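Local coordinates for protein angiotensin-converting enzyme (Anopheles gambiae, PDB 6S1Y) that probably acts as a zinc-dependent peptidase of the angiotensin-converting enzyme family, likely trimming short peptides in the mosquito, at residues A[222-233]-A[257-266]. Numbering follows the deposited sequence.
Sequences HAYVRYKLRQKY and WDNIADFTTP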
ATOM      1  N   HIS A 222       8.864  19.082  -0.292  1.00 34.90           N
ATOM      2  CA  HIS A 222      10.208  18.643  -0.633  1.00 33.51           C
ATOM      3  C   HIS A 222      11.238  19.731  -0.382  1.00 32.90           C
ATOM      4  O   HIS A 222      12.323  19.461   0.142  1.00 33.60           O
ATOM      5  CB  HIS A 222      10.229  18.233  -2.105  1.00 33.65           C
ATOM      6  CG  HIS A 222      11.585  17.903  -2.629  1.00 33.21           C
ATOM      7  ND1 HIS A 222      12.539  18.864  -2.868  1.00 31.15           N
ATOM      8  CD2 HIS A 222      12.144  16.717  -2.962  1.00 34.26           C
ATOM      9  CE1 HIS A 222      13.637  18.282  -3.305  1.00 32.92           C
ATOM     10  NE2 HIS A 222      13.421  16.981  -3.379  1.00 34.18           N
ATOM     11  N   ALA A 223      10.926  20.969  -0.754  1.00 33.85           N
ATOM     12  CA  ALA A 223      11.908  22.044  -0.605  1.00 33.87           C
ATOM     13  C   ALA A 223      12.167  22.365   0.861  1.00 32.15           C
ATOM     14  O   ALA A 223      13.296  22.666   1.251  1.00 32.18           O
ATOM     15  CB  ALA A 223      11.427  23.284  -1.345  1.00 33.95           C
ATOM     16  N   TYR A 224      11.131  22.316   1.695  1.00 34.30           N
ATOM     17  CA  TYR A 224      11.332  22.581   3.119  1.00 33.93           C
ATOM     18  C   TYR A 224      12.141  21.470   3.774  1.00 31.55           C
ATOM     19  O   TYR A 224      13.099  21.732   4.504  1.00 33.46           O
ATOM     20  CB  TYR A 224       9.986  22.756   3.812  1.00 35.31           C
ATOM     21  CG  TYR A 224      10.130  23.213   5.253  1.00 33.83           C
ATOM     22  CD1 TYR A 224      10.310  24.551   5.546  1.00 33.31           C
ATOM     23  CD2 TYR A 224      10.148  22.300   6.302  1.00 34.85           C
ATOM     24  CE1 TYR A 224      10.479  24.987   6.843  1.00 37.17           C
ATOM     25  CE2 TYR A 224      10.292  22.729   7.632  1.00 36.05           C
ATOM     26  CZ  TYR A 224      10.462  24.071   7.893  1.00 37.38           C
ATOM     27  OH  TYR A 224      10.619  24.513   9.173  1.00 37.10           O
ATOM     28  N   VAL A 225      11.795  20.216   3.496  1.00 31.29           N
ATOM     29  CA  VAL A 225      12.540  19.094   4.071  1.00 31.30           C
ATOM     30  C   VAL A 225      14.007  19.185   3.685  1.00 32.16           C
ATOM     31  O   VAL A 225      14.902  19.042   4.529  1.00 35.70           O
ATOM     32  CB  VAL A 225      11.923  17.752   3.626  1.00 30.90           C
ATOM     33  CG1 VAL A 225      12.776  16.566   4.067  1.00 32.62           C
ATOM     34  CG2 VAL A 225      10.514  17.617   4.182  1.00 32.67           C
ATOM     35  N   ARG A 226      14.287  19.426   2.407  1.00 31.97           N
ATOM     36  CA  ARG A 226      15.671  19.532   1.967  1.00 31.75           C
ATOM     37  C   ARG A 226      16.399  20.657   2.694  1.00 33.90           C
ATOM     38  O   ARG A 226      17.551  20.494   3.113  1.00 34.70           O
ATOM     39  CB  ARG A 226      15.717  19.733   0.457  1.00 32.63           C
ATOM     40  CG  ARG A 226      17.102  20.058  -0.132  1.00 34.17           C
ATOM     41  CD  ARG A 226      17.080  20.081  -1.657  1.00 35.29           C
ATOM     42  NE  ARG A 226      16.270  21.161  -2.202  1.00 34.15           N
ATOM     43  CZ  ARG A 226      16.006  21.310  -3.504  1.00 33.50           C
ATOM     44  NH1 ARG A 226      16.496  20.449  -4.367  1.00 31.93           N
ATOM     45  NH2 ARG A 226      15.249  22.322  -3.930  1.00 34.30           N
ATOM     46  N   TYR A 227      15.744  21.805   2.865  1.00 33.19           N
ATOM     47  CA  TYR A 227      16.370  22.898   3.592  1.00 34.15           C
ATOM     48  C   TYR A 227      16.726  22.481   5.017  1.00 35.35           C
ATOM     49  O   TYR A 227      17.834  22.762   5.496  1.00 35.62           O
ATOM     50  CB  TYR A 227      15.437  24.107   3.580  1.00 34.12           C
ATOM     51  CG  TYR A 227      15.894  25.224   4.477  1.00 36.02           C
ATOM     52  CD1 TYR A 227      15.524  25.270   5.827  1.00 36.35           C
ATOM     53  CD2 TYR A 227      16.677  26.239   3.981  1.00 36.91           C
ATOM     54  CE1 TYR A 227      15.957  26.298   6.651  1.00 37.08           C
ATOM     55  CE2 TYR A 227      17.102  27.269   4.774  1.00 37.65           C
ATOM     56  CZ  TYR A 227      16.751  27.296   6.098  1.00 38.81           C
ATOM     57  OH  TYR A 227      17.212  28.328   6.842  1.00 39.92           O
ATOM     58  N   LYS A 228      15.798  21.802   5.721  1.00 35.66           N
ATOM     59  CA  LYS A 228      16.057  21.419   7.113  1.00 35.37           C
ATOM     60  C   LYS A 228      17.109  20.317   7.203  1.00 35.64           C
ATOM     61  O   LYS A 228      17.944  20.323   8.111  1.00 39.65           O
ATOM     62  CB  LYS A 228      14.770  20.961   7.803  1.00 37.11           C
ATOM     63  CG  LYS A 228      13.702  22.013   7.907  1.00 37.25           C
ATOM     64  CD  LYS A 228      14.089  23.178   8.843  1.00 39.45           C
ATOM     65  CE  LYS A 228      13.457  23.024  10.223  1.00 43.35           C
ATOM     66  NZ  LYS A 228      13.858  24.145  11.096  1.00 53.26           N
ATOM     67  N   LEU A 229      17.087  19.348   6.297  1.00 35.83           N
ATOM     68  CA  LEU A 229      18.123  18.312   6.347  1.00 36.86           C
ATOM     69  C   LEU A 229      19.509  18.915   6.105  1.00 37.80           C
ATOM     70  O   LEU A 229      20.495  18.495   6.714  1.00 37.79           O
ATOM     71  CB  LEU A 229      17.841  17.224   5.331  1.00 35.34           C
ATOM     72  CG  LEU A 229      16.658  16.318   5.632  1.00 35.75           C
ATOM     73  CD1 LEU A 229      16.380  15.460   4.420  1.00 36.69           C
ATOM     74  CD2 LEU A 229      16.941  15.425   6.837  1.00 35.58           C
ATOM     75  N   ARG A 230      19.597  19.918   5.233  1.00 35.90           N
ATOM     76  CA  ARG A 230      20.879  20.562   4.992  1.00 39.35           C
ATOM     77  C   ARG A 230      21.352  21.352   6.208  1.00 38.48           C
ATOM     78  O   ARG A 230      22.552  21.391   6.479  1.00 39.05           O
ATOM     79  CB  ARG A 230      20.784  21.485   3.762  1.00 39.86           C
ATOM     80  CG  ARG A 230      22.033  22.235   3.481  1.00 41.02           C
ATOM     81  CD  ARG A 230      21.982  22.904   2.091  1.00 44.98           C
ATOM     82  NE  ARG A 230      23.153  23.746   1.849  1.00 45.21           N
ATOM     83  CZ  ARG A 230      23.277  24.984   2.333  1.00 51.23           C
ATOM     84  NH1 ARG A 230      22.310  25.522   3.071  1.00 50.19           N
ATOM     85  NH2 ARG A 230      24.368  25.694   2.087  1.00 52.61           N
ATOM     86  N   GLN A 231      20.447  22.033   6.923  1.00 38.22           N
ATOM     87  CA  GLN A 231      20.853  22.718   8.151  1.00 40.72           C
ATOM     88  C   GLN A 231      21.342  21.715   9.197  1.00 42.53           C
ATOM     89  O   GLN A 231      22.311  21.982   9.912  1.00 42.97           O
ATOM     90  CB  GLN A 231      19.700  23.548   8.713  1.00 40.14           C
ATOM     91  CG  GLN A 231      19.287  24.743   7.851  1.00 40.91           C
ATOM     92  CD  GLN A 231      20.368  25.800   7.753  1.00 41.79           C
ATOM     93  OE1 GLN A 231      20.869  26.278   8.756  1.00 47.15           O
ATOM     94  NE2 GLN A 231      20.710  26.191   6.528  1.00 46.03           N
ATOM     95  N   LYS A 232      20.704  20.544   9.279  1.00 40.62           N
ATOM     96  CA  LYS A 232      21.070  19.536  10.274  1.00 43.71           C
ATOM     97  C   LYS A 232      22.338  18.778   9.886  1.00 43.78           C
ATOM     98  O   LYS A 232      23.214  18.565  10.728  1.00 46.57           O
ATOM     99  CB  LYS A 232      19.905  18.553  10.479  1.00 42.93           C
ATOM    100  CG  LYS A 232      19.153  18.698  11.824  1.00 49.30           C
ATOM    101  CD  LYS A 232      18.610  20.110  12.069  1.00 54.73           C
ATOM    102  CE  LYS A 232      17.354  20.414  11.224  1.00 53.21           C
ATOM    103  NZ  LYS A 232      17.141  21.878  10.988  1.00 49.82           N
ATOM    104  N   TYR A 233      22.481  18.384   8.620  1.00 41.11           N
ATOM    105  CA  TYR A 233      23.575  17.516   8.217  1.00 40.98           C
ATOM    106  C   TYR A 233      24.695  18.227   7.470  1.00 41.84           C
ATOM    107  O   TYR A 233      25.789  17.674   7.378  1.00 44.81           O
ATOM    108  CB  TYR A 233      23.060  16.389   7.310  1.00 40.83           C
ATOM    109  CG  TYR A 233      22.298  15.271   7.992  1.00 43.01           C
ATOM    110  CD1 TYR A 233      22.873  14.495   9.006  1.00 43.68           C
ATOM    111  CD2 TYR A 233      21.028  14.960   7.585  1.00 40.49           C
ATOM    112  CE1 TYR A 233      22.171  13.470   9.598  1.00 43.48           C
ATOM    113  CE2 TYR A 233      20.329  13.923   8.156  1.00 41.44           C
ATOM    114  CZ  TYR A 233      20.897  13.179   9.153  1.00 42.87           C
ATOM    115  OH  TYR A 233      20.162  12.151   9.679  1.00 43.55           O
ATOM    116  N   TRP A 257       8.095   9.889   4.829  1.00 35.98           N
ATOM    117  CA  TRP A 257       9.155  10.508   5.603  1.00 37.31           C
ATOM    118  C   TRP A 257       8.731  10.791   7.039  1.00 37.53           C
ATOM    119  O   TRP A 257       9.342  11.628   7.703  1.00 37.62           O
ATOM    120  CB  TRP A 257       9.621  11.802   4.921  1.00 36.19           C
ATOM    121  CG  TRP A 257       9.902  11.688   3.445  1.00 35.54           C
ATOM    122  CD1 TRP A 257      10.139  10.549   2.729  1.00 37.98           C
ATOM    123  CD2 TRP A 257       9.972  12.767   2.505  1.00 36.19           C
ATOM    124  NE1 TRP A 257      10.342  10.861   1.399  1.00 37.63           N
ATOM    125  CE2 TRP A 257      10.240  12.215   1.243  1.00 36.49           C
ATOM    126  CE3 TRP A 257       9.811  14.159   2.611  1.00 37.12           C
ATOM    127  CZ2 TRP A 257      10.364  13.006   0.093  1.00 38.20           C
ATOM    128  CZ3 TRP A 257       9.921  14.937   1.463  1.00 36.47           C
ATOM    129  CH2 TRP A 257      10.201  14.358   0.231  1.00 37.00           C
ATOM    130  N   ASP A 258       7.704  10.092   7.531  1.00 39.37           N
ATOM    131  CA  ASP A 258       7.207  10.281   8.884  1.00 38.66           C
ATOM    132  C   ASP A 258       8.298  10.166   9.935  1.00 39.31           C
ATOM    133  O   ASP A 258       8.256  10.874  10.942  1.00 40.50           O
ATOM    134  CB  ASP A 258       6.084   9.269   9.167  1.00 43.09           C
ATOM    135  CG  ASP A 258       6.506   7.815   8.906  1.00 45.59           C
ATOM    136  OD1 ASP A 258       6.938   7.493   7.766  1.00 47.12           O
ATOM    137  OD2 ASP A 258       6.395   6.991   9.839  1.00 48.26           O
ATOM    138  N   ASN A 259       9.299   9.304   9.715  1.00 40.30           N
ATOM    139  CA  ASN A 259      10.337   9.091  10.726  1.00 40.11           C
ATOM    140  C   ASN A 259      11.298  10.262  10.884  1.00 39.69           C
ATOM    141  O   ASN A 259      12.020  10.313  11.885  1.00 38.98           O
ATOM    142  CB  ASN A 259      11.154   7.832  10.411  1.00 40.98           C
ATOM    143  CG  ASN A 259      10.388   6.559  10.685  1.00 43.12           C
ATOM    144  OD1 ASN A 259       9.703   6.447  11.705  1.00 45.33           O
ATOM    145  ND2 ASN A 259      10.474   5.597   9.764  1.00 42.13           N
ATOM    146  N   ILE A 260      11.340  11.207   9.944  1.00 39.07           N
ATOM    147  CA  ILE A 260      12.123  12.414  10.165  1.00 38.56           C
ATOM    148  C   ILE A 260      11.232  13.628  10.422  1.00 38.89           C
ATOM    149  O   ILE A 260      11.701  14.773  10.335  1.00 39.72           O
ATOM    150  CB  ILE A 260      13.113  12.671   9.020  1.00 36.95           C
ATOM    151  CG1 ILE A 260      12.444  12.726   7.650  1.00 40.94           C
ATOM    152  CG2 ILE A 260      14.193  11.579   9.002  1.00 38.38           C
ATOM    153  CD1 ILE A 260      11.750  14.046   7.343  1.00 42.02           C
ATOM    154  N   ALA A 261       9.958  13.415  10.766  1.00 35.91           N
ATOM    155  CA  ALA A 261       9.059  14.549  10.973  1.00 38.15           C
ATOM    156  C   ALA A 261       9.519  15.425  12.135  1.00 37.89           C
ATOM    157  O   ALA A 261       9.624  16.648  12.000  1.00 36.63           O
ATOM    158  CB  ALA A 261       7.627  14.074  11.205  1.00 38.33           C
ATOM    159  N   ASP A 262       9.796  14.822  13.297  1.00 38.33           N
ATOM    160  CA  ASP A 262      10.202  15.627  14.443  1.00 39.24           C
ATOM    161  C   ASP A 262      11.574  16.238  14.220  1.00 38.26           C
ATOM    162  O   ASP A 262      11.798  17.400  14.561  1.00 39.68           O
ATOM    163  CB  ASP A 262      10.203  14.790  15.728  1.00 41.25           C
ATOM    164  CG  ASP A 262       8.799  14.444  16.200  1.00 43.91           C
ATOM    165  OD1 ASP A 262       7.813  14.953  15.607  1.00 45.47           O
ATOM    166  OD2 ASP A 262       8.671  13.653  17.156  1.00 47.05           O
ATOM    167  N   PHE A 263      12.506  15.453  13.683  1.00 38.39           N
ATOM    168  CA  PHE A 263      13.850  15.917  13.329  1.00 38.62           C
ATOM    169  C   PHE A 263      13.840  17.169  12.447  1.00 40.46           C
ATOM    170  O   PHE A 263      14.769  17.974  12.515  1.00 40.90           O
ATOM    171  CB  PHE A 263      14.542  14.751  12.603  1.00 38.71           C
ATOM    172  CG  PHE A 263      16.006  14.913  12.405  1.00 40.10           C
ATOM    173  CD1 PHE A 263      16.855  15.046  13.492  1.00 39.77           C
ATOM    174  CD2 PHE A 263      16.554  14.859  11.119  1.00 40.92           C
ATOM    175  CE1 PHE A 263      18.225  15.172  13.306  1.00 39.24           C
ATOM    176  CE2 PHE A 263      17.916  14.981  10.929  1.00 41.40           C
ATOM    177  CZ  PHE A 263      18.755  15.143  12.018  1.00 40.25           C
ATOM    178  N   THR A 264      12.813  17.355  11.610  1.00 37.90           N
ATOM    179  CA  THR A 264      12.788  18.480  10.688  1.00 38.25           C
ATOM    180  C   THR A 264      11.583  19.397  10.874  1.00 37.41           C
ATOM    181  O   THR A 264      11.310  20.219  10.004  1.00 37.03           O
ATOM    182  CB  THR A 264      12.826  17.978   9.243  1.00 38.14           C
ATOM    183  OG1 THR A 264      11.668  17.163   8.990  1.00 37.77           O
ATOM    184  CG2 THR A 264      14.085  17.169   8.984  1.00 38.32           C
ATOM    185  N   THR A 265      10.905  19.331  12.019  1.00 37.06           N
ATOM    186  CA  THR A 265       9.619  19.986  12.157  1.00 35.41           C
ATOM    187  C   THR A 265       9.778  21.498  12.284  1.00 36.03           C
ATOM    188  O   THR A 265      10.804  22.000  12.767  1.00 38.52           O
ATOM    189  CB  THR A 265       8.860  19.427  13.370  1.00 37.48           C
ATOM    190  OG1 THR A 265       7.473  19.796  13.297  1.00 38.64           O
ATOM    191  CG2 THR A 265       9.427  19.942  14.707  1.00 37.13           C
ATOM    192  N   PRO A 266       8.768  22.256  11.876  1.00 37.17           N
ATOM    193  CA  PRO A 266       8.886  23.724  11.956  1.00 37.21           C
ATOM    194  C   PRO A 266       9.116  24.264  13.358  1.00 38.50           C
ATOM    195  O   PRO A 266       9.873  25.230  13.522  1.00 37.27           O
ATOM    196  CB  PRO A 266       7.549  24.198  11.378  1.00 36.85           C
ATOM    197  CG  PRO A 266       7.175  23.151  10.397  1.00 35.99           C
ATOM    198  CD  PRO A 266       7.608  21.837  11.071  1.00 37.01           C
TER
HETATM  199  O   HOH W   1      12.338  25.156  12.938  1.00 43.35           O
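Val225 and Trp257 open the apolar part of this contact, the valine methyl CG2 lying 3.9 Å from CE3 at the edge of the indole, near its plane. CG1 of the same valine reaches on to Ile260 CD1. One turn further along the helix, Leu229 CD2 meets Thr264 CG2 at 4.0 Å and borders the edge of the Phe263 ring. Phe263 has CG anti to its backbone N (chi1 -168°), which carries the ring back toward the helix end. There the folded chain of Lys232 runs past the ring in the opposite direction, its CG 3.6 Å from Phe263 CZ, while the Tyr233 ring inclines to the phenylalanine ring at 52°.

The arrangement illustrates how a mainly helical metallopeptidase fold packs irregular chain on a helix: the end of helix 203-233 receives a loop whose type I beta turn, Asp262 to Thr265, sets Thr264 CB 3.8 Å from Lys228 CB. Helix 414-429 also lies against the loop: Asn419 bonds Thr265 OG1, and Tyr422 touches Pro266.

Polar links are few. Within the loop, Thr264 OG1 donates to Ile260 O at 2.7 Å, tilted 30° from the carbonyl plane, and also hydrogen-bonds Tyr422. Lys228 NZ donates a hydrogen bond to a water 2.6 Å away, and the water donates in turn to Pro266 O. Beside this bridge, Thr264 O lies at the edge of the Tyr224 ring, near its plane, 3.6 Å from CE2, and the tyrosine OH touches Pro266 CA.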